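Local coordinates for nucleoside diphosphate kinase (Aquifex aeolicus, PDB 3ZTP), which probably transfers the gamma phosphate of ATP to nucleoside diphosphates through a phosphorylated enzyme intermediate, at residues P12-E16 and K17-G21. Sequence-based numbering, arbitrary orientation. Where two conformers were deposited one is given.
Sequences PDAME and KGALG
Ala14 O takes the backbone N of Ala19 at 3.1 Å in a nearly straight bond (168° at the hydrogen), closing the end of the helix that begins at Pro12. This bond spans five residues; inside it, Gly18 N reaches Met15 O at 3.0 Å, standing well above that carbonyl plane, and Lys17 N makes a regular helical bond, 3.0 Å to Asp13 O. Gly18 has positive phi (80°), and the two bonds running back into the final turn make this a Schellman motif. The turn brings the methyls of Ala14 and Ala19 together, CB to CB 4.4 Å. On another side of the turn Met15, in the conformer given, folds back on itself: with chi1, chi2 and chi3 all near -70°, its sulfur comes loosely against Leu20, SD lying 4.3 Å from Leu20 CB. Both side chains rest on Val10 and Val73 of the central antiparallel sheet, and Leu20 also packs on Ile28 of a second subunit. Lys17 runs back alongside the last turn: CG, set beside its own backbone N (chi1 -73°), comes 3.3 Å from Asp13 O before the chain bends at its last torsion. One water joins the two helices, donating to Met15 O at 2.9 Å and accepting from Leu20 N, the first residue of helix 20-29. Asp13 turns its carboxylate to another part of the chain, where OD2 accepts from Ala118 N, close to Lys11 and Asn117, both predicted to bind ATP. Met15 O is thus gripped twice, by an amide and by the water, while Ala14 O has the straighter amide bond. The carbonyls of Asp13, Ala14 and Met15 are answered by amides of the turn, and the water carries the polar link on to the start of the next helix, while the side chains of Met15 and Leu20 turn to the sheet.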
loop_
_atom_site.group_PDB
_atom_site.type_symbol
_atom_site.label_atom_id
_atom_site.label_comp_id
_atom_site.label_asym_id
_atom_site.label_seq_id
_atom_site.Cartn_x
_atom_site.Cartn_y
_atom_site.Cartn_z
ATOM N N PRO A 12 -1.340 16.036 13.182
ATOM C CA PRO A 12 -0.185 15.756 14.035
ATOM C C PRO A 12 -0.305 16.281 15.467
ATOM O O PRO A 12 0.344 15.729 16.371
ATOM C CB PRO A 12 0.986 16.402 13.273
ATOM C CG PRO A 12 0.560 16.360 11.867
ATOM C CD PRO A 12 -0.928 16.660 11.910
ATOM N N ASP A 13 -1.069 17.350 15.685
ATOM C CA ASP A 13 -1.281 17.829 17.052
ATOM C C ASP A 13 -1.968 16.774 17.917
ATOM O O ASP A 13 -1.527 16.511 19.041
ATOM C CB ASP A 13 -2.029 19.159 17.088
ATOM C CG ASP A 13 -3.379 19.120 16.382
ATOM O OD1 ASP A 13 -3.559 18.367 15.399
ATOM O OD2 ASP A 13 -4.273 19.880 16.816
ATOM N N ALA A 14 -3.048 16.193 17.418
ATOM C CA ALA A 14 -3.767 15.177 18.172
ATOM C C ALA A 14 -2.953 13.899 18.276
ATOM O O ALA A 14 -3.022 13.197 19.288
ATOM C CB ALA A 14 -5.138 14.914 17.521
ATOM N N MET A 15 -2.179 13.588 17.245
ATOM C CA MET A 15 -1.281 12.441 17.285
ATOM C C MET A 15 -0.302 12.595 18.436
ATOM O O MET A 15 -0.164 11.693 19.262
ATOM C CB MET A 15 -0.551 12.283 15.949
ATOM C CG MET A 15 -1.495 11.961 14.822
ATOM S SD MET A 15 -2.194 10.291 14.904
ATOM C CE MET A 15 -0.679 9.492 14.320
ATOM N N GLU A 16 0.324 13.761 18.538
ATOM C CA GLU A 16 1.323 14.007 19.563
ATOM C C GLU A 16 0.710 14.053 20.953
ATOM O O GLU A 16 1.378 13.680 21.927
ATOM C CB GLU A 16 2.072 15.307 19.256
ATOM C CG GLU A 16 3.027 15.169 18.088
ATOM C CD GLU A 16 3.790 16.447 17.814
ATOM O OE1 GLU A 16 4.048 17.203 18.775
ATOM O OE2 GLU A 16 4.120 16.694 16.635
ATOM N N LYS A 17 -0.557 14.468 21.060
ATOM C CA LYS A 17 -1.279 14.500 22.327
ATOM C C LYS A 17 -1.678 13.082 22.792
ATOM O O LYS A 17 -2.129 12.903 23.925
ATOM C CB LYS A 17 -2.549 15.356 22.241
ATOM C CG LYS A 17 -2.326 16.873 22.191
ATOM C CD LYS A 17 -3.671 17.591 22.197
ATOM C CE LYS A 17 -3.517 19.062 22.457
ATOM N NZ LYS A 17 -3.180 19.314 23.895
ATOM N N GLY A 18 -1.543 12.087 21.920
ATOM C CA GLY A 18 -1.924 10.713 22.250
ATOM C C GLY A 18 -3.411 10.431 22.156
ATOM O O GLY A 18 -3.898 9.502 22.791
ATOM N N ALA A 19 -4.131 11.200 21.343
ATOM C CA ALA A 19 -5.571 11.118 21.276
ATOM C C ALA A 19 -6.133 10.197 20.203
ATOM O O ALA A 19 -7.342 10.056 20.112
ATOM C CB ALA A 19 -6.130 12.524 21.049
ATOM N N LEU A 20 -5.276 9.540 19.423
ATOM C CA LEU A 20 -5.779 8.778 18.281
ATOM C C LEU A 20 -6.835 7.745 18.659
ATOM O O LEU A 20 -7.867 7.603 18.004
ATOM C CB LEU A 20 -4.613 8.055 17.610
ATOM C CG LEU A 20 -5.016 7.048 16.534
ATOM C CD1 LEU A 20 -5.684 7.751 15.351
ATOM C CD2 LEU A 20 -3.783 6.235 16.069
ATOM N N GLY A 21 -6.546 6.950 19.680
ATOM C CA GLY A 21 -7.467 5.908 20.069
ATOM C C GLY A 21 -8.791 6.442 20.588
ATOM O O GLY A 21 -9.848 5.909 20.253
HETATM O O HOH W 1 -2.223 9.589 19.279
#